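Local atomic coordinates of uncharacterized conserved protein YndB, AHSA1/START domain (Micromonospora chersina, PDB entry 6V04), a protein that is of unknown function but has a START/Bet v1-like fold, is involved in biosynthesis of the enediyne dynemicin and may be related to polyketide cyclase/aromatases. Residues A[79-84]-A[90-95]; A[107-112]-A[124-129]; A[200-205]-A[210-215]. All blocks are in the same frame, centred on the assembly; numbering follows the deposited sequence.

Contact 1 of 3, residues A[79-84]-A[90-95]; sequences FRWSFL and CQVGWT
V92 lays one methyl on each of two aromatic side chains of the adjacent strand, F79 and W81. CG1 reaches the far end of the F79 ring, 3.4 Å from CZ, while V92 CB lies over the face of that same ring, 3.9 Å from its centroid. The other branch, CG2, sits above the five-membered ring of W81, 3.8 Å from the centroid, on the face that F79 CE2 also approaches. F79 then turns its rim onto a third aromatic group: CZ points at the face of W94, 3.9 Å from CE2, in a T-shaped pair with planes at 85°. Its CG lies between backbone N and carbonyl carbon (chi1 54°), a choice W81 shares, and this folds both rings back toward strand 90-98. C90 completes the row, its CB 3.8 Å from W81 CD1 and its sulfur farther out at the edge of the indole.

On the other face of the sheet R80 and Q91 run side by side, and Q91 OE1 lies against the aliphatic part of R80, 3.6 Å from CD. The guanidinium itself looks elsewhere, forming salt bridges with D69 and E89.

Four backbone hydrogen bonds fix these positions, reciprocal between F79 and V92 and again between W81 and C90. The V92 N to F79 O bond is the shortest at 2.8 Å. This is an antiparallel hairpin, strands 76-83 and 90-98, with F64 stacked on W81 and F41 meeting W94 edge to face.

F79, W81, V92 and W94 therefore form an apolar, largely aromatic face held by CH-pi and edge contacts, while the reverse face carries R80 with its acidic partners D69 and E89.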
loop_
_atom_site.group_PDB
_atom_site.type_symbol
_atom_site.label_atom_id
_atom_site.label_comp_id
_atom_site.label_asym_id
_atom_site.label_seq_id
_atom_site.Cartn_x
_atom_site.Cartn_y
_atom_site.Cartn_z
ATOM N N PHE A 79 -12.822 -5.973 -10.431
ATOM C CA PHE A 79 -11.540 -6.648 -10.322
ATOM C C PHE A 79 -11.213 -6.928 -8.864
ATOM O O PHE A 79 -11.851 -6.416 -7.941
ATOM C CB PHE A 79 -10.421 -5.829 -10.998
ATOM C CG PHE A 79 -10.305 -4.398 -10.521
ATOM C CD1 PHE A 79 -11.056 -3.391 -11.107
ATOM C CD2 PHE A 79 -9.412 -4.052 -9.526
ATOM C CE1 PHE A 79 -10.934 -2.076 -10.679
ATOM C CE2 PHE A 79 -9.295 -2.737 -9.097
ATOM C CZ PHE A 79 -10.054 -1.755 -9.677
ATOM N N ARG A 80 -10.225 -7.792 -8.679
ATOM C CA ARG A 80 -9.694 -8.152 -7.376
ATOM C C ARG A 80 -8.226 -7.754 -7.333
ATOM O O ARG A 80 -7.530 -7.816 -8.350
ATOM C CB ARG A 80 -9.853 -9.650 -7.139
ATOM C CG ARG A 80 -11.300 -10.063 -6.964
ATOM C CD ARG A 80 -11.469 -11.549 -7.140
ATOM N NE ARG A 80 -11.342 -11.952 -8.539
ATOM C CZ ARG A 80 -10.364 -12.703 -9.041
ATOM N NH1 ARG A 80 -9.386 -13.166 -8.270
ATOM N NH2 ARG A 80 -10.382 -13.014 -10.331
ATOM N N TRP A 81 -7.743 -7.329 -6.168
ATOM C CA TRP A 81 -6.327 -7.004 -6.122
ATOM C C TRP A 81 -5.734 -7.284 -4.749
ATOM O O TRP A 81 -6.438 -7.493 -3.758
ATOM C CB TRP A 81 -6.095 -5.563 -6.583
ATOM C CG TRP A 81 -6.501 -4.407 -5.701
ATOM C CD1 TRP A 81 -6.927 -4.424 -4.412
ATOM C CD2 TRP A 81 -6.469 -3.031 -6.093
ATOM N NE1 TRP A 81 -7.186 -3.144 -3.978
ATOM C CE2 TRP A 81 -6.898 -2.270 -4.993
ATOM C CE3 TRP A 81 -6.106 -2.373 -7.274
ATOM C CZ2 TRP A 81 -6.979 -0.874 -5.035
ATOM C CZ3 TRP A 81 -6.190 -0.990 -7.316
ATOM C CH2 TRP A 81 -6.611 -0.257 -6.206
ATOM N N SER A 82 -4.395 -7.289 -4.725
ATOM C CA SER A 82 -3.601 -7.639 -3.555
ATOM C C SER A 82 -2.488 -6.611 -3.415
ATOM O O SER A 82 -1.628 -6.510 -4.300
ATOM C CB SER A 82 -3.011 -9.044 -3.703
ATOM O OG SER A 82 -2.067 -9.324 -2.685
ATOM N N PHE A 83 -2.496 -5.866 -2.308
ATOM C CA PHE A 83 -1.506 -4.805 -2.120
ATOM C C PHE A 83 -0.122 -5.397 -1.899
ATOM O O PHE A 83 0.078 -6.271 -1.053
ATOM C CB PHE A 83 -1.891 -3.910 -0.947
ATOM C CG PHE A 83 -1.036 -2.685 -0.804
ATOM C CD1 PHE A 83 -0.802 -1.855 -1.880
ATOM C CD2 PHE A 83 -0.516 -2.347 0.428
ATOM C CE1 PHE A 83 -0.013 -0.724 -1.730
ATOM C CE2 PHE A 83 0.271 -1.220 0.566
ATOM C CZ PHE A 83 0.487 -0.409 -0.490
ATOM N N LEU A 84 0.841 -4.892 -2.658
ATOM C CA LEU A 84 2.230 -5.351 -2.635
ATOM C C LEU A 84 2.347 -6.826 -2.992
ATOM O O LEU A 84 3.383 -7.455 -2.732
ATOM C CB LEU A 84 2.894 -5.077 -1.275
ATOM C CG LEU A 84 2.804 -3.642 -0.773
ATOM C CD1 LEU A 84 3.359 -3.579 0.653
ATOM C CD2 LEU A 84 3.534 -2.694 -1.686
ATOM N N CYS A 90 -8.878 -8.051 -2.164
ATOM C CA CYS A 90 -9.984 -7.108 -2.075
ATOM C C CYS A 90 -10.798 -7.158 -3.354
ATOM O O CYS A 90 -10.244 -7.299 -4.444
ATOM C CB CYS A 90 -9.485 -5.683 -1.875
ATOM S SG CYS A 90 -8.394 -5.519 -0.488
ATOM N N GLN A 91 -12.118 -7.073 -3.203
ATOM C CA GLN A 91 -13.041 -6.951 -4.321
ATOM C C GLN A 91 -13.271 -5.472 -4.589
ATOM O O GLN A 91 -13.794 -4.766 -3.714
ATOM C CB GLN A 91 -14.364 -7.629 -3.982
ATOM C CG GLN A 91 -14.378 -9.140 -4.155
ATOM C CD GLN A 91 -14.760 -9.629 -5.562
ATOM O OE1 GLN A 91 -14.707 -10.828 -5.822
ATOM N NE2 GLN A 91 -15.129 -8.719 -6.460
ATOM N N VAL A 92 -12.900 -5.008 -5.786
ATOM C CA VAL A 92 -12.974 -3.592 -6.125
ATOM C C VAL A 92 -13.919 -3.414 -7.304
ATOM O O VAL A 92 -13.899 -4.201 -8.257
ATOM C CB VAL A 92 -11.576 -3.003 -6.430
ATOM C CG1 VAL A 92 -11.658 -1.508 -6.698
ATOM C CG2 VAL A 92 -10.621 -3.270 -5.255
ATOM N N GLY A 93 -14.757 -2.386 -7.231
ATOM C CA GLY A 93 -15.603 -2.034 -8.357
ATOM C C GLY A 93 -15.540 -0.552 -8.652
ATOM O O GLY A 93 -15.562 0.262 -7.726
ATOM N N TRP A 94 -15.404 -0.187 -9.931
ATOM C CA TRP A 94 -15.492 1.195 -10.386
ATOM C C TRP A 94 -16.688 1.267 -11.320
ATOM O O TRP A 94 -16.673 0.652 -12.388
ATOM C CB TRP A 94 -14.225 1.635 -11.121
ATOM C CG TRP A 94 -12.977 1.734 -10.316
ATOM C CD1 TRP A 94 -12.826 1.541 -8.973
ATOM C CD2 TRP A 94 -11.679 2.063 -10.826
ATOM N NE1 TRP A 94 -11.502 1.737 -8.619
ATOM C CE2 TRP A 94 -10.787 2.050 -9.742
ATOM C CE3 TRP A 94 -11.188 2.365 -12.106
ATOM C CZ2 TRP A 94 -9.430 2.323 -9.890
ATOM C CZ3 TRP A 94 -9.839 2.639 -12.248
ATOM C CH2 TRP A 94 -8.980 2.617 -11.146
ATOM N N THR A 95 -17.728 1.993 -10.917
ATOM C CA THR A 95 -18.994 2.008 -11.640
ATOM C C THR A 95 -19.348 3.436 -12.020
ATOM O O THR A 95 -19.313 4.334 -11.172
ATOM C CB THR A 95 -20.107 1.383 -10.797
ATOM O OG1 THR A 95 -19.676 0.091 -10.344
ATOM C CG2 THR A 95 -21.411 1.257 -11.598
#

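Contact 2 of 3, residues A[107-112]-A[124-129]; sequences VDDSCP and AGWLDF
In the helix-grip fold of the START/Bet v1 family a long helix is laid against a curved antiparallel sheet, and the contact between helix and sheet is made here largely through one indole: W126 of helix 116-139 reaches down to V107 and D109 of strand 103-110. The two strand residues point to the same side of the sheet and take hold of the indole in different ways.

V107 meets it from above. Its CG1 methyl stands almost centrally over the six-membered ring, 3.7 Å from the centroid, a CH-pi contact in which the two side chains cross at about a right angle. With CG1 anti to the backbone N (chi1 177°), this one branch does the touching.

D109 comes in at the rim. W126 NE1 donates to D109 OD2 across 2.8 Å, and with 172° at the hydrogen the bond is close to straight. The oxygen lies practically in the indole plane and accepts through its anti lone pair, the one turned away from OD1, while the carboxylate is rotated by 75° against the ring. D109 CB also stays close, 3.5 Å from W126 NE1. The methyl above and the bond at the edge together restrict the tilt and rotation of the indole, and the buried N-H has its acceptor. The other oxygen, OD1, forms a salt bridge with R114, which would be expected to offset part of the buried charge.

Around this joint the strands close in. W94, from strand 90-98, meets W126 with planes roughly perpendicular and also touches V107; V16 on strand 14-20 packs against the indole as well. Strand 103-110 runs between these two neighbours, bonded through its backbone to both, while V130 and L122 bring further turns of the helix onto V107 and D109.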
loop_
_atom_site.group_PDB
_atom_site.type_symbol
_atom_site.label_atom_id
_atom_site.label_comp_id
_atom_site.label_asym_id
_atom_site.label_seq_id
_atom_site.Cartn_x
_atom_site.Cartn_y
_atom_site.Cartn_z
ATOM N N VAL A 107 -16.873 3.931 -6.254
ATOM C CA VAL A 107 -15.851 2.938 -5.952
ATOM C C VAL A 107 -16.322 2.098 -4.780
ATOM O O VAL A 107 -16.662 2.637 -3.720
ATOM C CB VAL A 107 -14.501 3.583 -5.613
ATOM C CG1 VAL A 107 -13.494 2.493 -5.234
ATOM C CG2 VAL A 107 -13.996 4.419 -6.782
ATOM N N ASP A 108 -16.339 0.781 -4.976
ATOM C CA ASP A 108 -16.566 -0.201 -3.927
ATOM C C ASP A 108 -15.267 -0.944 -3.650
ATOM O O ASP A 108 -14.586 -1.365 -4.585
ATOM C CB ASP A 108 -17.616 -1.226 -4.352
ATOM C CG ASP A 108 -18.991 -0.634 -4.519
ATOM O OD1 ASP A 108 -19.514 -0.064 -3.544
ATOM O OD2 ASP A 108 -19.551 -0.764 -5.629
ATOM N N ASP A 109 -14.936 -1.133 -2.372
ATOM C CA ASP A 109 -13.729 -1.869 -1.987
ATOM C C ASP A 109 -14.072 -2.671 -0.742
ATOM O O ASP A 109 -14.280 -2.087 0.324
ATOM C CB ASP A 109 -12.555 -0.910 -1.732
ATOM C CG ASP A 109 -11.258 -1.619 -1.379
ATOM O OD1 ASP A 109 -11.294 -2.761 -0.879
ATOM O OD2 ASP A 109 -10.168 -1.002 -1.580
ATOM N N SER A 110 -14.183 -3.995 -0.877
ATOM C CA SER A 110 -14.500 -4.844 0.256
ATOM C C SER A 110 -13.481 -5.965 0.394
ATOM O O SER A 110 -12.808 -6.357 -0.567
ATOM C CB SER A 110 -15.922 -5.421 0.136
ATOM O OG SER A 110 -16.090 -6.098 -1.091
ATOM N N CYS A 111 -13.341 -6.430 1.619
ATOM C CA CYS A 111 -12.423 -7.497 1.951
ATOM C C CYS A 111 -12.904 -8.185 3.219
ATOM O O CYS A 111 -12.966 -7.553 4.279
ATOM C CB CYS A 111 -11.010 -6.944 2.135
ATOM S SG CYS A 111 -9.787 -8.215 2.556
ATOM N N PRO A 112 -13.271 -9.462 3.156
ATOM C CA PRO A 112 -13.810 -10.131 4.345
ATOM C C PRO A 112 -12.819 -10.101 5.498
ATOM O O PRO A 112 -11.633 -10.398 5.324
ATOM C CB PRO A 112 -14.073 -11.561 3.858
ATOM C CG PRO A 112 -14.189 -11.453 2.380
ATOM C CD PRO A 112 -13.245 -10.346 1.978
ATOM N N ALA A 124 -9.893 7.250 3.090
ATOM C CA ALA A 124 -9.105 8.430 2.759
ATOM C C ALA A 124 -8.297 8.204 1.489
ATOM O O ALA A 124 -8.174 9.111 0.653
ATOM C CB ALA A 124 -8.181 8.788 3.922
ATOM N N GLY A 125 -7.751 6.994 1.327
ATOM C CA GLY A 125 -6.985 6.680 0.131
ATOM C C GLY A 125 -7.808 6.767 -1.134
ATOM O O GLY A 125 -7.370 7.330 -2.140
ATOM N N TRP A 126 -9.024 6.215 -1.100
ATOM C CA TRP A 126 -9.883 6.290 -2.277
ATOM C C TRP A 126 -10.398 7.704 -2.520
ATOM O O TRP A 126 -10.589 8.094 -3.678
ATOM C CB TRP A 126 -11.053 5.311 -2.138
ATOM C CG TRP A 126 -10.687 3.902 -2.519
ATOM C CD1 TRP A 126 -10.685 2.802 -1.716
ATOM C CD2 TRP A 126 -10.267 3.455 -3.807
ATOM N NE1 TRP A 126 -10.287 1.700 -2.422
ATOM C CE2 TRP A 126 -10.024 2.072 -3.712
ATOM C CE3 TRP A 126 -10.071 4.090 -5.029
ATOM C CZ2 TRP A 126 -9.595 1.321 -4.795
ATOM C CZ3 TRP A 126 -9.650 3.336 -6.103
ATOM C CH2 TRP A 126 -9.419 1.967 -5.976
ATOM N N LEU A 127 -10.613 8.493 -1.462
ATOM C CA LEU A 127 -11.006 9.882 -1.671
ATOM C C LEU A 127 -9.886 10.662 -2.346
ATOM O O LEU A 127 -10.143 11.547 -3.171
ATOM C CB LEU A 127 -11.387 10.537 -0.342
ATOM C CG LEU A 127 -12.762 10.153 0.213
ATOM C CD1 LEU A 127 -12.943 10.761 1.595
ATOM C CD2 LEU A 127 -13.864 10.619 -0.721
ATOM N N ASP A 128 -8.635 10.354 -1.992
ATOM C CA ASP A 128 -7.484 10.958 -2.652
ATOM C C ASP A 128 -7.456 10.590 -4.132
ATOM O O ASP A 128 -7.293 11.455 -5.000
ATOM C CB ASP A 128 -6.219 10.506 -1.911
ATOM C CG ASP A 128 -4.941 10.893 -2.613
ATOM O OD1 ASP A 128 -4.584 10.228 -3.600
ATOM O OD2 ASP A 128 -4.286 11.848 -2.149
ATOM N N PHE A 129 -7.663 9.313 -4.444
ATOM C CA PHE A 129 -7.599 8.894 -5.838
ATOM C C PHE A 129 -8.716 9.524 -6.667
ATOM O O PHE A 129 -8.468 9.995 -7.780
ATOM C CB PHE A 129 -7.649 7.368 -5.927
ATOM C CG PHE A 129 -6.318 6.692 -5.692
ATOM C CD1 PHE A 129 -5.147 7.172 -6.281
ATOM C CD2 PHE A 129 -6.242 5.573 -4.889
ATOM C CE1 PHE A 129 -3.943 6.538 -6.075
ATOM C CE2 PHE A 129 -5.031 4.933 -4.679
ATOM C CZ PHE A 129 -3.882 5.422 -5.275
#

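Contact 3 of 3, residues A[200-205]-A[210-215]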
loop_
_atom_site.group_PDB
_atom_site.type_symbol
_atom_site.label_atom_id
_atom_site.label_comp_id
_atom_site.label_asym_id
_atom_site.label_seq_id
_atom_site.Cartn_x
_atom_site.Cartn_y
_atom_site.Cartn_z
ATOM N N ARG A 200 16.920 1.829 16.991
ATOM C CA ARG A 200 16.846 2.354 18.348
ATOM C C ARG A 200 15.461 2.097 18.935
ATOM O O ARG A 200 14.478 1.907 18.215
ATOM C CB ARG A 200 17.105 3.866 18.413
ATOM C CG ARG A 200 18.426 4.332 17.825
ATOM C CD ARG A 200 19.632 3.912 18.658
ATOM N NE ARG A 200 20.657 4.955 18.680
ATOM C CZ ARG A 200 21.956 4.744 18.880
ATOM N NH1 ARG A 200 22.419 3.515 19.068
ATOM N NH2 ARG A 200 22.799 5.768 18.880
ATOM N N ASP A 201 15.391 2.160 20.264
ATOM C CA ASP A 201 14.115 2.159 20.989
ATOM C C ASP A 201 13.270 0.925 20.675
ATOM O O ASP A 201 12.045 1.001 20.549
ATOM C CB ASP A 201 13.333 3.439 20.698
ATOM C CG ASP A 201 14.073 4.688 21.159
ATOM O OD1 ASP A 201 14.770 4.615 22.191
ATOM O OD2 ASP A 201 13.964 5.734 20.488
ATOM N N TRP A 202 13.913 -0.234 20.595
ATOM C CA TRP A 202 13.183 -1.485 20.396
ATOM C C TRP A 202 12.256 -1.754 21.577
ATOM O O TRP A 202 12.710 -1.799 22.724
ATOM C CB TRP A 202 14.185 -2.628 20.242
ATOM C CG TRP A 202 13.611 -4.015 20.103
ATOM C CD1 TRP A 202 13.319 -4.888 21.112
ATOM C CD2 TRP A 202 13.298 -4.694 18.882
ATOM N NE1 TRP A 202 12.826 -6.066 20.591
ATOM C CE2 TRP A 202 12.805 -5.971 19.226
ATOM C CE3 TRP A 202 13.375 -4.345 17.533
ATOM C CZ2 TRP A 202 12.421 -6.898 18.271
ATOM C CZ3 TRP A 202 12.984 -5.263 16.586
ATOM C CH2 TRP A 202 12.510 -6.522 16.954
ATOM N N GLN A 203 10.961 -1.929 21.297
ATOM C CA GLN A 203 9.966 -2.246 22.323
ATOM C C GLN A 203 9.035 -3.316 21.770
ATOM O O GLN A 203 8.223 -3.038 20.886
ATOM C CB GLN A 203 9.171 -1.008 22.742
ATOM C CG GLN A 203 10.003 0.102 23.379
ATOM C CD GLN A 203 10.655 -0.305 24.687
ATOM O OE1 GLN A 203 10.179 -1.202 25.384
ATOM N NE2 GLN A 203 11.758 0.358 25.026
ATOM N N LEU A 204 9.131 -4.526 22.304
ATOM C CA LEU A 204 8.304 -5.635 21.841
ATOM C C LEU A 204 7.316 -6.011 22.936
ATOM O O LEU A 204 7.723 -6.342 24.054
ATOM C CB LEU A 204 9.169 -6.834 21.455
ATOM C CG LEU A 204 8.417 -8.110 21.066
ATOM C CD1 LEU A 204 7.489 -7.856 19.890
ATOM C CD2 LEU A 204 9.400 -9.220 20.730
ATOM N N ASP A 205 6.023 -5.933 22.610
ATOM C CA ASP A 205 4.939 -6.448 23.447
ATOM C C ASP A 205 4.557 -7.790 22.830
ATOM O O ASP A 205 3.926 -7.836 21.771
ATOM C CB ASP A 205 3.775 -5.460 23.470
ATOM C CG ASP A 205 2.689 -5.838 24.462
ATOM O OD1 ASP A 205 2.873 -6.780 25.267
ATOM O OD2 ASP A 205 1.635 -5.168 24.435
ATOM N N LEU A 210 5.035 -4.238 18.137
ATOM C CA LEU A 210 6.469 -3.986 18.133
ATOM C C LEU A 210 6.683 -2.580 17.610
ATOM O O LEU A 210 6.147 -2.233 16.555
ATOM C CB LEU A 210 7.196 -5.005 17.250
ATOM C CG LEU A 210 8.635 -4.678 16.843
ATOM C CD1 LEU A 210 9.534 -4.644 18.064
ATOM C CD2 LEU A 210 9.114 -5.696 15.836
ATOM N N THR A 211 7.445 -1.767 18.336
ATOM C CA THR A 211 7.818 -0.457 17.831
ATOM C C THR A 211 9.326 -0.305 17.910
ATOM O O THR A 211 9.992 -0.874 18.782
ATOM C CB THR A 211 7.134 0.688 18.592
ATOM O OG1 THR A 211 7.482 0.659 19.976
ATOM C CG2 THR A 211 5.631 0.564 18.477
ATOM N N PHE A 212 9.860 0.452 16.963
ATOM C CA PHE A 212 11.269 0.822 16.998
ATOM C C PHE A 212 11.471 1.984 16.043
ATOM O O PHE A 212 10.599 2.318 15.239
ATOM C CB PHE A 212 12.205 -0.362 16.663
ATOM C CG PHE A 212 11.948 -1.005 15.328
ATOM C CD1 PHE A 212 12.586 -0.555 14.189
ATOM C CD2 PHE A 212 11.095 -2.091 15.212
ATOM C CE1 PHE A 212 12.355 -1.154 12.968
ATOM C CE2 PHE A 212 10.852 -2.684 13.997
ATOM C CZ PHE A 212 11.489 -2.225 12.865
ATOM N N ALA A 213 12.649 2.589 16.140
ATOM C CA ALA A 213 13.025 3.715 15.309
ATOM C C ALA A 213 14.202 3.295 14.451
ATOM O O ALA A 213 15.026 2.481 14.873
ATOM C CB ALA A 213 13.401 4.924 16.156
ATOM N N VAL A 214 14.247 3.814 13.230
ATOM C CA VAL A 214 15.397 3.611 12.349
ATOM C C VAL A 214 15.997 4.970 12.018
ATOM O O VAL A 214 15.321 5.845 11.458
ATOM C CB VAL A 214 15.013 2.841 11.080
ATOM C CG1 VAL A 214 16.250 2.627 10.211
ATOM C CG2 VAL A 214 14.385 1.510 11.435
ATOM N N GLU A 215 17.266 5.140 12.376
ATOM C CA GLU A 215 17.991 6.366 12.095
ATOM C C GLU A 215 18.413 6.376 10.638
ATOM O O GLU A 215 18.784 5.338 10.088
ATOM C CB GLU A 215 19.239 6.471 12.967
ATOM C CG GLU A 215 19.004 6.507 14.443
ATOM C CD GLU A 215 20.297 6.702 15.221
ATOM O OE1 GLU A 215 21.381 6.732 14.593
ATOM O OE2 GLU A 215 20.223 6.820 16.459
HETATM O O HOH W 1 9.694 2.155 20.367
#
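L210 covers one face of the W202 indole: its CD1 methyl lies 3.5 Å from the centroid of the six-membered ring, 5° off the normal, and L210 CD2 follows, 3.7 Å from W202 CH2. With CG anti to the backbone N (chi1 177°), W202 swings its ring back toward strand 209-214. F212 runs alongside the same indole, the planes 22° apart but slid until the rings barely overlap. L204 closes the patch with CD1 3.9 Å from L210 CB. Exchanging W202 for an alanine would probably leave the L210 methyls without their aromatic floor and E167, which accepts from the indole NE1, without its mate.

Backbone hydrogen bonds join R200 with A213 and Q203 with T211, both ways in each pair. Between them the register slips by one residue in a beta bulge, where D201 adopts a left-handed conformation. A water links the strands there, 2.6 Å from D201 O, to which it donates, and 2.7 Å from T211 OG1.

At the far end R200 NE reaches E215 OE2 at 2.9 Å in a salt bridge whose hydrogen bond is weak, and the arginine is poorly ordered. The hairpin thus appears to draw its side-chain cohesion mainly from the indole patch.

Contacts 1 and 2 belong to one sheet and touch: strands 90-98 and 103-110 are neighbours, with backbone bonding between Q91 and S110 and between G93 and D108, and W81 and W94 both pack on W126. Contact 1 builds the sheet from within; contact 2 fastens the helix to it and is the fully buried one. Contact 3 stands apart, its centre about 33 Å from that of contact 1, across the chain's centre in a second seven-stranded antiparallel sheet. Like contact 1 it is a hairpin with an apolar face, but it is more exposed, interrupted by a bulge, and includes water and a salt bridge with a weak hydrogen bond.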